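Local coordinates for protein uronate isomerase (Caulobacter crescentus, PDB 2Q01) that catalyses the isomerisation of D-glucuronate to D-fructuronate and of D-galacturonate to D-tagaturonate, in the interconversion of pentoses and glucuronate, at residues B[214-223]-B[231-239]; B[185-194]-B[472-480]. All blocks are in the same frame, centred on the assembly; numbering follows the deposited sequence.

Interaction 1 of 2, residues B[214-223]-B[231-239]; sequences FERFAETSGQ and YLEAHRLRR
Phe217, a knob in the hole of Tyr231, Ala234, His235 and Arg238, anchors this helix-helix packing, in which the axes of 214-221 and 231-239 cross at 62° and approach to 9.8 Å. No hydrogen bond spans the two segments; an aromatic cluster of Phe214, Phe217, Tyr231 and His235 makes the dense side. The Phe217 ring swings opposite the backbone N (chi1 -179°), which carries CZ to 3.5 Å from Ala234 CB and centrally over one face of the His235 imidazole, an edge-to-face pair. Phe214 meets Tyr231 rim to rim, CE2 to CE1 at 3.6 Å. The imidazole is fixed at both nitrogens: ND1 bonds the Tyr197 hydroxyl, while NE2 donates to Tyr231 OH at 3.1 Å, in the ring plane; Tyr231 OH also hydrogen-bonds Val202 O. Replacing His235 with an alanine would probably leave the Phe217 edge without its facing ring and Tyr231 OH without this donor. Toward solvent the fit slackens: Gln223 NE2 comes no nearer than 4.0 Å to Leu237 CD1. Thr220 CB lies over the Arg238 guanidinium, and Thr220 OG1 and Arg238 NE both bond Pro174 O. Against Ala234 CB, Ser221 OG turns back to bond Phe217 O at 2.7 Å.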
ATOM      1  N   PHE B 214      37.407  -7.407   9.447  1.00 38.15           N
ATOM      2  CA  PHE B 214      37.879  -8.777   9.677  1.00 42.10           C
ATOM      3  C   PHE B 214      39.198  -8.813  10.436  1.00 41.44           C
ATOM      4  O   PHE B 214      39.445  -9.729  11.225  1.00 45.84           O
ATOM      5  CB  PHE B 214      38.071  -9.503   8.344  1.00 43.36           C
ATOM      6  CG  PHE B 214      36.913 -10.355   7.937  1.00 29.85           C
ATOM      7  CD1 PHE B 214      35.877  -9.831   7.173  1.00 40.10           C
ATOM      8  CD2 PHE B 214      36.868 -11.692   8.291  1.00 34.85           C
ATOM      9  CE1 PHE B 214      34.809 -10.631   6.786  1.00 29.32           C
ATOM     10  CE2 PHE B 214      35.811 -12.498   7.920  1.00 24.81           C
ATOM     11  CZ  PHE B 214      34.778 -11.971   7.162  1.00 36.94           C
ATOM     12  N   GLU B 215      40.038  -7.815  10.178  1.00 47.97           N
ATOM     13  CA  GLU B 215      41.365  -7.721  10.768  1.00 52.38           C
ATOM     14  C   GLU B 215      41.273  -7.472  12.268  1.00 51.30           C
ATOM     15  O   GLU B 215      41.885  -8.199  13.054  1.00 57.52           O
ATOM     16  CB  GLU B 215      42.167  -6.612  10.080  1.00 59.68           C
ATOM     17  CG  GLU B 215      43.668  -6.863  10.018  1.00 79.41           C
ATOM     18  CD  GLU B 215      44.408  -5.854   9.143  1.00 96.76           C
ATOM     19  OE1 GLU B 215      45.427  -6.239   8.531  1.00110.50           O
ATOM     20  OE2 GLU B 215      43.977  -4.683   9.064  1.00 95.85           O
ATOM     21  N   ARG B 216      40.488  -6.469  12.664  1.00 46.99           N
ATOM     22  CA  ARG B 216      40.306  -6.165  14.085  1.00 46.55           C
ATOM     23  C   ARG B 216      39.310  -7.087  14.798  1.00 43.60           C
ATOM     24  O   ARG B 216      39.302  -7.148  16.024  1.00 53.60           O
ATOM     25  CB  ARG B 216      40.023  -4.672  14.338  1.00 44.99           C
ATOM     26  CG  ARG B 216      38.937  -4.045  13.502  1.00 48.62           C
ATOM     27  CD  ARG B 216      39.089  -2.527  13.467  1.00 65.09           C
ATOM     28  NE  ARG B 216      38.699  -1.893  14.727  1.00 83.73           N
ATOM     29  CZ  ARG B 216      37.672  -1.056  14.873  1.00 82.34           C
ATOM     30  NH1 ARG B 216      36.916  -0.725  13.832  1.00 80.45           N
ATOM     31  NH2 ARG B 216      37.404  -0.538  16.065  1.00 68.10           N
ATOM     32  N   PHE B 217      38.503  -7.816  14.028  1.00 40.70           N
ATOM     33  CA  PHE B 217      37.668  -8.917  14.543  1.00 36.39           C
ATOM     34  C   PHE B 217      38.558 -10.052  15.074  1.00 40.13           C
ATOM     35  O   PHE B 217      38.236 -10.675  16.085  1.00 44.54           O
ATOM     36  CB  PHE B 217      36.717  -9.394  13.429  1.00 31.80           C
ATOM     37  CG  PHE B 217      35.768 -10.518  13.812  1.00 30.15           C
ATOM     38  CD1 PHE B 217      35.386 -11.446  12.851  1.00 29.77           C
ATOM     39  CD2 PHE B 217      35.219 -10.627  15.087  1.00 35.55           C
ATOM     40  CE1 PHE B 217      34.510 -12.481  13.160  1.00 28.25           C
ATOM     41  CE2 PHE B 217      34.349 -11.665  15.405  1.00 19.91           C
ATOM     42  CZ  PHE B 217      33.989 -12.586  14.437  1.00 31.61           C
ATOM     43  N   ALA B 218      39.685 -10.290  14.400  1.00 51.44           N
ATOM     44  CA  ALA B 218      40.691 -11.263  14.839  1.00 42.49           C
ATOM     45  C   ALA B 218      41.441 -10.815  16.099  1.00 47.35           C
ATOM     46  O   ALA B 218      41.837 -11.647  16.915  1.00 53.90           O
ATOM     47  CB  ALA B 218      41.674 -11.540  13.715  1.00 43.15           C
ATOM     48  N   GLU B 219      41.631  -9.504  16.249  1.00 51.25           N
ATOM     49  CA  GLU B 219      42.287  -8.936  17.431  1.00 55.01           C
ATOM     50  C   GLU B 219      41.407  -9.020  18.678  1.00 56.67           C
ATOM     51  O   GLU B 219      41.891  -9.380  19.749  1.00 60.13           O
ATOM     52  CB  GLU B 219      42.699  -7.481  17.187  1.00 57.75           C
ATOM     53  CG  GLU B 219      43.723  -7.289  16.071  1.00 72.63           C
ATOM     54  CD  GLU B 219      43.846  -5.840  15.613  1.00 85.85           C
ATOM     55  OE1 GLU B 219      43.132  -4.965  16.154  1.00 91.67           O
ATOM     56  OE2 GLU B 219      44.664  -5.576  14.705  1.00 80.97           O
ATOM     57  N   THR B 220      40.120  -8.701  18.531  1.00 55.90           N
ATOM     58  CA  THR B 220      39.174  -8.737  19.657  1.00 51.64           C
ATOM     59  C   THR B 220      38.759 -10.150  20.083  1.00 47.35           C
ATOM     60  O   THR B 220      38.326 -10.356  21.216  1.00 56.01           O
ATOM     61  CB  THR B 220      37.895  -7.902  19.387  1.00 45.35           C
ATOM     62  OG1 THR B 220      37.169  -8.464  18.290  1.00 42.38           O
ATOM     63  CG2 THR B 220      38.238  -6.453  19.085  1.00 39.93           C
ATOM     64  N   SER B 221      38.886 -11.117  19.183  1.00 45.23           N
ATOM     65  CA  SER B 221      38.507 -12.491  19.503  1.00 52.67           C
ATOM     66  C   SER B 221      39.696 -13.405  19.799  1.00 51.24           C
ATOM     67  O   SER B 221      39.554 -14.386  20.529  1.00 54.19           O
ATOM     68  CB  SER B 221      37.664 -13.090  18.380  1.00 48.78           C
ATOM     69  OG  SER B 221      38.400 -13.155  17.171  1.00 47.95           O
ATOM     70  N   GLY B 222      40.853 -13.087  19.220  1.00 48.96           N
ATOM     71  CA  GLY B 222      42.053 -13.912  19.361  1.00 52.39           C
ATOM     72  C   GLY B 222      41.982 -15.189  18.544  1.00 60.19           C
ATOM     73  O   GLY B 222      42.683 -16.160  18.839  1.00 63.97           O
ATOM     74  N   GLN B 223      41.143 -15.176  17.506  1.00 61.12           N
ATOM     75  CA  GLN B 223      40.845 -16.362  16.702  1.00 58.19           C
ATOM     76  C   GLN B 223      41.323 -16.239  15.259  1.00 61.12           C
ATOM     77  O   GLN B 223      41.495 -15.130  14.747  1.00 63.00           O
ATOM     78  CB  GLN B 223      39.338 -16.630  16.700  1.00 53.37           C
ATOM     79  CG  GLN B 223      38.763 -17.036  18.045  1.00 52.08           C
ATOM     80  CD  GLN B 223      39.160 -18.439  18.458  1.00 59.04           C
ATOM     81  OE1 GLN B 223      38.976 -19.404  17.709  1.00 53.36           O
ATOM     82  NE2 GLN B 223      39.700 -18.563  19.665  1.00 57.93           N
ATOM     83  N   TYR B 231      35.980 -18.877  12.764  1.00 40.21           N
ATOM     84  CA  TYR B 231      35.257 -17.637  12.477  1.00 33.02           C
ATOM     85  C   TYR B 231      33.954 -17.679  13.269  1.00 40.94           C
ATOM     86  O   TYR B 231      33.517 -16.675  13.840  1.00 48.16           O
ATOM     87  CB  TYR B 231      34.989 -17.517  10.973  1.00 30.99           C
ATOM     88  CG  TYR B 231      33.963 -16.476  10.565  1.00 23.88           C
ATOM     89  CD1 TYR B 231      34.325 -15.135  10.400  1.00 23.40           C
ATOM     90  CD2 TYR B 231      32.639 -16.840  10.306  1.00 27.74           C
ATOM     91  CE1 TYR B 231      33.391 -14.186  10.012  1.00 33.34           C
ATOM     92  CE2 TYR B 231      31.696 -15.895   9.926  1.00 26.96           C
ATOM     93  CZ  TYR B 231      32.079 -14.573   9.776  1.00 27.08           C
ATOM     94  OH  TYR B 231      31.148 -13.640   9.396  1.00 37.79           O
ATOM     95  N   LEU B 232      33.351 -18.863  13.302  1.00 40.53           N
ATOM     96  CA  LEU B 232      32.158 -19.115  14.091  1.00 40.11           C
ATOM     97  C   LEU B 232      32.435 -19.065  15.591  1.00 44.02           C
ATOM     98  O   LEU B 232      31.612 -18.548  16.350  1.00 50.09           O
ATOM     99  CB  LEU B 232      31.530 -20.454  13.703  1.00 32.27           C
ATOM    100  CG  LEU B 232      30.873 -20.543  12.326  1.00 32.23           C
ATOM    101  CD1 LEU B 232      30.146 -21.864  12.194  1.00 37.85           C
ATOM    102  CD2 LEU B 232      29.922 -19.375  12.098  1.00 37.58           C
ATOM    103  N   GLU B 233      33.589 -19.588  16.010  1.00 41.43           N
ATOM    104  CA  GLU B 233      34.035 -19.461  17.403  1.00 43.71           C
ATOM    105  C   GLU B 233      34.283 -18.017  17.812  1.00 40.87           C
ATOM    106  O   GLU B 233      34.014 -17.642  18.948  1.00 50.16           O
ATOM    107  CB  GLU B 233      35.291 -20.289  17.681  1.00 40.21           C
ATOM    108  CG  GLU B 233      35.024 -21.565  18.470  1.00 61.85           C
ATOM    109  CD  GLU B 233      34.366 -21.303  19.820  1.00 67.35           C
ATOM    110  OE1 GLU B 233      34.894 -20.474  20.593  1.00 75.75           O
ATOM    111  OE2 GLU B 233      33.322 -21.932  20.107  1.00 63.90           O
ATOM    112  N   ALA B 234      34.791 -17.221  16.876  1.00 40.86           N
ATOM    113  CA  ALA B 234      35.023 -15.801  17.101  1.00 39.69           C
ATOM    114  C   ALA B 234      33.720 -15.030  17.291  1.00 42.91           C
ATOM    115  O   ALA B 234      33.685 -14.058  18.037  1.00 49.17           O
ATOM    116  CB  ALA B 234      35.822 -15.217  15.959  1.00 45.40           C
ATOM    117  N   HIS B 235      32.657 -15.467  16.618  1.00 44.00           N
ATOM    118  CA  HIS B 235      31.331 -14.875  16.786  1.00 32.64           C
ATOM    119  C   HIS B 235      30.710 -15.238  18.128  1.00 40.78           C
ATOM    120  O   HIS B 235      30.051 -14.406  18.750  1.00 35.01           O
ATOM    121  CB  HIS B 235      30.396 -15.319  15.671  1.00 34.37           C
ATOM    122  CG  HIS B 235      30.435 -14.449  14.457  1.00 29.67           C
ATOM    123  ND1 HIS B 235      30.014 -13.137  14.469  1.00 38.67           N
ATOM    124  CD2 HIS B 235      30.802 -14.714  13.182  1.00 38.14           C
ATOM    125  CE1 HIS B 235      30.142 -12.623  13.259  1.00 34.80           C
ATOM    126  NE2 HIS B 235      30.615 -13.560  12.459  1.00 47.04           N
ATOM    127  N   ARG B 236      30.917 -16.481  18.559  1.00 36.19           N
ATOM    128  CA  ARG B 236      30.405 -16.956  19.840  1.00 33.08           C
ATOM    129  C   ARG B 236      31.067 -16.242  21.011  1.00 42.27           C
ATOM    130  O   ARG B 236      30.384 -15.814  21.945  1.00 49.10           O
ATOM    131  CB  ARG B 236      30.591 -18.462  19.976  1.00 25.71           C
ATOM    132  CG  ARG B 236      29.635 -19.279  19.144  1.00 40.83           C
ATOM    133  CD  ARG B 236      29.752 -20.766  19.469  1.00 48.45           C
ATOM    134  NE  ARG B 236      29.429 -21.576  18.296  1.00 56.36           N
ATOM    135  CZ  ARG B 236      30.329 -22.150  17.500  1.00 54.88           C
ATOM    136  NH1 ARG B 236      31.629 -22.038  17.752  1.00 47.14           N
ATOM    137  NH2 ARG B 236      29.923 -22.853  16.452  1.00 35.13           N
ATOM    138  N   LEU B 237      32.390 -16.103  20.943  1.00 40.84           N
ATOM    139  CA  LEU B 237      33.161 -15.417  21.976  1.00 40.25           C
ATOM    140  C   LEU B 237      32.830 -13.928  22.064  1.00 45.93           C
ATOM    141  O   LEU B 237      32.800 -13.361  23.157  1.00 53.30           O
ATOM    142  CB  LEU B 237      34.665 -15.614  21.757  1.00 39.26           C
ATOM    143  CG  LEU B 237      35.272 -17.010  21.954  1.00 39.73           C
ATOM    144  CD1 LEU B 237      36.776 -16.939  21.780  1.00 50.70           C
ATOM    145  CD2 LEU B 237      34.917 -17.630  23.307  1.00 45.59           C
ATOM    146  N   ARG B 238      32.578 -13.301  20.917  1.00 44.52           N
ATOM    147  CA  ARG B 238      32.220 -11.885  20.892  1.00 43.75           C
ATOM    148  C   ARG B 238      30.795 -11.650  21.372  1.00 37.57           C
ATOM    149  O   ARG B 238      30.539 -10.691  22.086  1.00 40.27           O
ATOM    150  CB  ARG B 238      32.446 -11.266  19.506  1.00 42.15           C
ATOM    151  CG  ARG B 238      33.920 -11.054  19.161  1.00 34.31           C
ATOM    152  CD  ARG B 238      34.651 -10.332  20.265  1.00 27.81           C
ATOM    153  NE  ARG B 238      34.377  -8.901  20.262  1.00 49.04           N
ATOM    154  CZ  ARG B 238      34.558  -8.100  21.307  1.00 46.66           C
ATOM    155  NH1 ARG B 238      34.291  -6.806  21.202  1.00 32.38           N
ATOM    156  NH2 ARG B 238      34.999  -8.593  22.456  1.00 38.82           N
ATOM    157  N   ARG B 239      29.884 -12.544  21.001  1.00 40.43           N
ATOM    158  CA  ARG B 239      28.516 -12.496  21.496  1.00 36.52           C
ATOM    159  C   ARG B 239      28.458 -12.622  23.013  1.00 44.40           C
ATOM    160  O   ARG B 239      27.701 -11.898  23.660  1.00 53.90           O
ATOM    161  CB  ARG B 239      27.663 -13.574  20.838  1.00 32.65           C
ATOM    162  CG  ARG B 239      27.124 -13.160  19.486  1.00 32.85           C
ATOM    163  CD  ARG B 239      26.672 -14.360  18.679  1.00 26.85           C
ATOM    164  NE  ARG B 239      25.435 -14.932  19.199  1.00 32.32           N
ATOM    165  CZ  ARG B 239      24.235 -14.739  18.655  1.00 41.41           C
ATOM    166  NH1 ARG B 239      24.098 -13.988  17.571  1.00 40.62           N
ATOM    167  NH2 ARG B 239      23.169 -15.303  19.196  1.00 53.82           N
TER

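Interaction 2 of 2, residues B[185-194]-B[472-480]; sequences RESGWGGHVI and LDQRPDWAR
Gly190 and Ala479 bring the two backbones together, their CA atoms 4.3 Å apart, where the turn after helix 179-186 meets a C-terminal segment without regular secondary structure. A type I beta turn from Pro476 to Ala479 leads into the one hydrogen bond across the contact: Arg480 N donates to Gly190 O at 2.8 Å. A side chain on Gly190 would run into Arg480 CG, so the close approach depends on the glycine. Trp478 makes the largest single contribution. Its CG sits between the backbone N and the carbonyl carbon (chi1 55°), which turns the indole toward 185-194. Arg185 CD lies over one face, 3.5 Å from the centroid of the five-membered ring in a CH-pi contact, and Pro476 CG touches the opposite face. At the rim, Trp478 CH2 reaches His192 CD2 at 3.4 Å, and Ile194 CG2 approaches near the ring plane. Arg475 folds back to grip Arg480 O side-on with NE and NH1, both at 2.8 Å, while one face of its guanidinium receives His192 CB. Arg480 extends over the Gly190-Gly191 peptide; its NH2 and Trp189 NE1, both donors, converge on the carboxylate of Asp161 near the C-terminal end of helix 156-162. His192 ND1 bonds Thr167 OG1 and Arg475 NH2 bonds Glu166 O, so that both segments are tied to strand 165-169, the parallel neighbour of strand 192-194.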
ATOM      1  N   ARG B 185      29.415   0.718  33.715  1.00 49.18           N
ATOM      2  CA  ARG B 185      29.050  -0.202  34.788  1.00 50.35           C
ATOM      3  C   ARG B 185      29.886   0.045  36.041  1.00 53.26           C
ATOM      4  O   ARG B 185      29.365   0.061  37.155  1.00 59.62           O
ATOM      5  CB  ARG B 185      29.209  -1.652  34.326  1.00 48.42           C
ATOM      6  CG  ARG B 185      28.685  -1.918  32.925  1.00 47.69           C
ATOM      7  CD  ARG B 185      28.490  -3.406  32.681  1.00 44.30           C
ATOM      8  NE  ARG B 185      29.743  -4.073  32.342  1.00 54.56           N
ATOM      9  CZ  ARG B 185      30.316  -4.022  31.144  1.00 49.34           C
ATOM     10  NH1 ARG B 185      31.457  -4.660  30.925  1.00 57.10           N
ATOM     11  NH2 ARG B 185      29.749  -3.332  30.164  1.00 37.71           N
ATOM     12  N   GLU B 186      31.188   0.234  35.847  1.00 56.84           N
ATOM     13  CA  GLU B 186      32.136   0.304  36.955  1.00 58.84           C
ATOM     14  C   GLU B 186      31.983   1.581  37.779  1.00 61.66           C
ATOM     15  O   GLU B 186      32.386   1.623  38.945  1.00 66.27           O
ATOM     16  CB  GLU B 186      33.566   0.173  36.449  1.00 59.52           C
ATOM     17  CG  GLU B 186      33.979  -1.249  36.137  1.00 74.77           C
ATOM     18  CD  GLU B 186      35.452  -1.355  35.819  1.00 91.18           C
ATOM     19  OE1 GLU B 186      35.877  -0.858  34.753  1.00 90.76           O
ATOM     20  OE2 GLU B 186      36.185  -1.931  36.646  1.00 94.34           O
ATOM     21  N   SER B 187      31.401   2.615  37.171  1.00 59.64           N
ATOM     22  CA  SER B 187      31.157   3.886  37.855  1.00 60.50           C
ATOM     23  C   SER B 187      30.001   3.769  38.841  1.00 62.40           C
ATOM     24  O   SER B 187      29.209   2.827  38.771  1.00 60.11           O
ATOM     25  CB  SER B 187      30.878   5.007  36.849  1.00 60.38           C
ATOM     26  OG  SER B 187      29.600   4.868  36.255  1.00 50.88           O
ATOM     27  N   GLY B 188      29.911   4.738  39.751  1.00 67.43           N
ATOM     28  CA  GLY B 188      28.855   4.770  40.771  1.00 69.86           C
ATOM     29  C   GLY B 188      27.471   5.070  40.222  1.00 64.76           C
ATOM     30  O   GLY B 188      26.464   4.723  40.842  1.00 69.54           O
ATOM     31  N   TRP B 189      27.436   5.729  39.064  1.00 60.93           N
ATOM     32  CA  TRP B 189      26.215   6.008  38.313  1.00 55.69           C
ATOM     33  C   TRP B 189      25.523   4.711  37.903  1.00 59.19           C
ATOM     34  O   TRP B 189      26.177   3.768  37.456  1.00 61.63           O
ATOM     35  CB  TRP B 189      26.577   6.817  37.076  1.00 50.17           C
ATOM     36  CG  TRP B 189      25.419   7.346  36.292  1.00 54.74           C
ATOM     37  CD1 TRP B 189      24.514   8.285  36.696  1.00 43.70           C
ATOM     38  CD2 TRP B 189      25.066   6.999  34.947  1.00 52.51           C
ATOM     39  NE1 TRP B 189      23.613   8.536  35.691  1.00 42.56           N
ATOM     40  CE2 TRP B 189      23.926   7.759  34.608  1.00 53.44           C
ATOM     41  CE3 TRP B 189      25.600   6.116  33.996  1.00 44.30           C
ATOM     42  CZ2 TRP B 189      23.309   7.665  33.356  1.00 46.28           C
ATOM     43  CZ3 TRP B 189      24.985   6.024  32.750  1.00 40.29           C
ATOM     44  CH2 TRP B 189      23.850   6.796  32.444  1.00 47.49           C
ATOM     45  N   GLY B 190      24.202   4.670  38.066  1.00 58.64           N
ATOM     46  CA  GLY B 190      23.444   3.426  37.917  1.00 57.27           C
ATOM     47  C   GLY B 190      22.636   3.290  36.642  1.00 54.60           C
ATOM     48  O   GLY B 190      21.704   2.487  36.579  1.00 50.88           O
ATOM     49  N   GLY B 191      22.997   4.070  35.625  1.00 53.69           N
ATOM     50  CA  GLY B 191      22.312   4.038  34.336  1.00 50.76           C
ATOM     51  C   GLY B 191      22.550   2.740  33.589  1.00 46.79           C
ATOM     52  O   GLY B 191      23.691   2.283  33.466  1.00 45.08           O
ATOM     53  N   HIS B 192      21.460   2.154  33.094  1.00 39.06           N
ATOM     54  CA  HIS B 192      21.494   0.867  32.415  1.00 34.83           C
ATOM     55  C   HIS B 192      21.686   1.101  30.924  1.00 35.74           C
ATOM     56  O   HIS B 192      20.741   1.042  30.136  1.00 47.93           O
ATOM     57  CB  HIS B 192      20.216   0.083  32.726  1.00 29.06           C
ATOM     58  CG  HIS B 192      20.205  -1.328  32.219  1.00 40.47           C
ATOM     59  ND1 HIS B 192      19.239  -1.798  31.354  1.00 45.67           N
ATOM     60  CD2 HIS B 192      21.016  -2.380  32.480  1.00 44.39           C
ATOM     61  CE1 HIS B 192      19.464  -3.072  31.092  1.00 40.81           C
ATOM     62  NE2 HIS B 192      20.536  -3.451  31.764  1.00 50.24           N
ATOM     63  N   VAL B 193      22.928   1.404  30.557  1.00 39.16           N
ATOM     64  CA  VAL B 193      23.318   1.536  29.162  1.00 35.26           C
ATOM     65  C   VAL B 193      23.929   0.212  28.712  1.00 40.91           C
ATOM     66  O   VAL B 193      24.970  -0.209  29.216  1.00 37.83           O
ATOM     67  CB  VAL B 193      24.297   2.706  28.935  1.00 36.10           C
ATOM     68  CG1 VAL B 193      24.721   2.771  27.474  1.00 35.69           C
ATOM     69  CG2 VAL B 193      23.661   4.032  29.372  1.00 29.97           C
ATOM     70  N   ILE B 194      23.251  -0.451  27.783  1.00 45.71           N
ATOM     71  CA  ILE B 194      23.696  -1.748  27.276  1.00 46.61           C
ATOM     72  C   ILE B 194      24.034  -1.671  25.791  1.00 44.91           C
ATOM     73  O   ILE B 194      23.980  -0.602  25.183  1.00 44.99           O
ATOM     74  CB  ILE B 194      22.662  -2.876  27.546  1.00 38.53           C
ATOM     75  CG1 ILE B 194      21.304  -2.551  26.916  1.00 37.03           C
ATOM     76  CG2 ILE B 194      22.528  -3.114  29.037  1.00 43.24           C
ATOM     77  CD1 ILE B 194      20.358  -3.731  26.857  1.00 34.75           C
ATOM     78  N   LEU B 472      14.415  -8.075  29.181  1.00 47.70           N
ATOM     79  CA  LEU B 472      14.920  -7.022  30.053  1.00 50.45           C
ATOM     80  C   LEU B 472      14.422  -7.147  31.495  1.00 59.89           C
ATOM     81  O   LEU B 472      14.615  -6.236  32.308  1.00 62.61           O
ATOM     82  CB  LEU B 472      14.527  -5.659  29.472  1.00 46.08           C
ATOM     83  CG  LEU B 472      15.544  -4.780  28.740  1.00 38.51           C
ATOM     84  CD1 LEU B 472      16.678  -5.566  28.135  1.00 34.89           C
ATOM     85  CD2 LEU B 472      14.838  -3.987  27.670  1.00 37.27           C
ATOM     86  N   ASP B 473      13.805  -8.287  31.806  1.00 69.53           N
ATOM     87  CA  ASP B 473      13.180  -8.524  33.108  1.00 79.87           C
ATOM     88  C   ASP B 473      14.167  -8.785  34.248  1.00 82.97           C
ATOM     89  O   ASP B 473      13.810  -8.647  35.420  1.00 87.24           O
ATOM     90  CB  ASP B 473      12.154  -9.657  33.008  1.00 88.39           C
ATOM     91  CG  ASP B 473      10.875  -9.231  32.294  1.00101.80           C
ATOM     92  OD1 ASP B 473      10.271 -10.079  31.598  1.00110.00           O
ATOM     93  OD2 ASP B 473      10.468  -8.055  32.427  1.00100.37           O
ATOM     94  N   GLN B 474      15.396  -9.164  33.907  1.00 85.27           N
ATOM     95  CA  GLN B 474      16.460  -9.282  34.900  1.00 86.92           C
ATOM     96  C   GLN B 474      17.399  -8.089  34.793  1.00 83.68           C
ATOM     97  O   GLN B 474      18.247  -8.041  33.899  1.00 89.82           O
ATOM     98  CB  GLN B 474      17.260 -10.583  34.737  1.00 92.29           C
ATOM     99  CG  GLN B 474      16.460 -11.873  34.868  1.00108.94           C
ATOM    100  CD  GLN B 474      16.277 -12.588  33.537  1.00122.72           C
ATOM    101  OE1 GLN B 474      16.896 -13.622  33.291  1.00124.12           O
ATOM    102  NE2 GLN B 474      15.433 -12.034  32.670  1.00125.16           N
ATOM    103  N   ARG B 475      17.228  -7.119  35.691  1.00 76.82           N
ATOM    104  CA  ARG B 475      18.186  -6.026  35.829  1.00 72.08           C
ATOM    105  C   ARG B 475      19.471  -6.583  36.425  1.00 73.32           C
ATOM    106  O   ARG B 475      19.421  -7.394  37.355  1.00 74.02           O
ATOM    107  CB  ARG B 475      17.654  -4.918  36.748  1.00 74.81           C
ATOM    108  CG  ARG B 475      16.577  -4.032  36.151  1.00 65.11           C
ATOM    109  CD  ARG B 475      17.140  -2.984  35.210  1.00 62.40           C
ATOM    110  NE  ARG B 475      17.533  -1.754  35.894  1.00 39.47           N
ATOM    111  CZ  ARG B 475      17.530  -0.553  35.316  1.00 44.59           C
ATOM    112  NH1 ARG B 475      17.899   0.530  35.992  1.00 34.76           N
ATOM    113  NH2 ARG B 475      17.147  -0.431  34.056  1.00 35.48           N
ATOM    114  N   PRO B 476      20.628  -6.166  35.883  1.00 70.16           N
ATOM    115  CA  PRO B 476      21.873  -6.568  36.515  1.00 68.41           C
ATOM    116  C   PRO B 476      22.166  -5.719  37.754  1.00 69.65           C
ATOM    117  O   PRO B 476      21.573  -4.650  37.929  1.00 73.60           O
ATOM    118  CB  PRO B 476      22.920  -6.328  35.422  1.00 66.76           C
ATOM    119  CG  PRO B 476      22.172  -5.843  34.206  1.00 54.37           C
ATOM    120  CD  PRO B 476      20.865  -5.341  34.687  1.00 63.68           C
ATOM    121  N   ASP B 477      23.076  -6.205  38.595  1.00 73.32           N
ATOM    122  CA  ASP B 477      23.417  -5.564  39.867  1.00 74.19           C
ATOM    123  C   ASP B 477      24.120  -4.218  39.697  1.00 66.00           C
ATOM    124  O   ASP B 477      24.048  -3.365  40.583  1.00 64.90           O
ATOM    125  CB  ASP B 477      24.295  -6.493  40.716  1.00 86.51           C
ATOM    126  CG  ASP B 477      23.669  -7.866  40.933  1.00104.24           C
ATOM    127  OD1 ASP B 477      23.430  -8.230  42.106  1.00113.93           O
ATOM    128  OD2 ASP B 477      23.416  -8.582  39.936  1.00108.61           O
ATOM    129  N   TRP B 478      24.789  -4.037  38.558  1.00 58.63           N
ATOM    130  CA  TRP B 478      25.575  -2.829  38.291  1.00 50.31           C
ATOM    131  C   TRP B 478      24.744  -1.596  37.936  1.00 46.39           C
ATOM    132  O   TRP B 478      25.255  -0.470  37.950  1.00 46.60           O
ATOM    133  CB  TRP B 478      26.647  -3.088  37.220  1.00 50.53           C
ATOM    134  CG  TRP B 478      26.160  -3.640  35.896  1.00 40.22           C
ATOM    135  CD1 TRP B 478      26.214  -4.940  35.488  1.00 42.50           C
ATOM    136  CD2 TRP B 478      25.585  -2.900  34.799  1.00 40.10           C
ATOM    137  NE1 TRP B 478      25.706  -5.062  34.215  1.00 44.39           N
ATOM    138  CE2 TRP B 478      25.313  -3.827  33.770  1.00 49.54           C
ATOM    139  CE3 TRP B 478      25.279  -1.545  34.587  1.00 36.47           C
ATOM    140  CZ2 TRP B 478      24.740  -3.446  32.550  1.00 52.94           C
ATOM    141  CZ3 TRP B 478      24.717  -1.168  33.375  1.00 40.47           C
ATOM    142  CH2 TRP B 478      24.452  -2.117  32.373  1.00 46.07           C
ATOM    143  N   ALA B 479      23.475  -1.820  37.605  1.00 49.20           N
ATOM    144  CA  ALA B 479      22.534  -0.748  37.300  1.00 49.88           C
ATOM    145  C   ALA B 479      21.619  -0.454  38.495  1.00 55.84           C
ATOM    146  O   ALA B 479      21.668  -1.150  39.515  1.00 59.48           O
ATOM    147  CB  ALA B 479      21.708  -1.118  36.074  1.00 45.66           C
ATOM    148  N   ARG B 480      20.784   0.575  38.363  1.00 55.42           N
ATOM    149  CA  ARG B 480      19.748   0.873  39.351  1.00 60.23           C
ATOM    150  C   ARG B 480      18.674  -0.212  39.355  1.00 68.16           C
ATOM    151  O   ARG B 480      18.513  -0.929  38.361  1.00 75.65           O
ATOM    152  CB  ARG B 480      19.073   2.200  39.022  1.00 59.34           C
ATOM    153  CG  ARG B 480      19.862   3.417  39.377  1.00 57.30           C
ATOM    154  CD  ARG B 480      19.285   4.606  38.653  1.00 66.48           C
ATOM    155  NE  ARG B 480      20.293   5.639  38.468  1.00 80.40           N
ATOM    156  CZ  ARG B 480      20.340   6.472  37.436  1.00 72.23           C
ATOM    157  NH1 ARG B 480      19.432   6.406  36.467  1.00 60.10           N
ATOM    158  NH2 ARG B 480      21.308   7.370  37.371  1.00 66.95           N
TER

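Overall arrangement
The two contacts illustrate how an enzyme of the TIM-barrel clan combines local and distant closures. Interaction 1 pairs helices 210-221 and 228-244, only a short connection apart; interaction 2 brings the segment following helix 451-469 back to residues 185-194, across 277 intervening residues that include all of interaction 1. Their centres are 26 Å apart and their nearest atoms about 10 Å, without touching. Strand 192-194, the parallel neighbour of strand 165-169, belongs to interaction 2, and helix 210-221 is the next regular element in the chain. The helical pair therefore comes soon after the turn and strand on which the C-terminal segment packs.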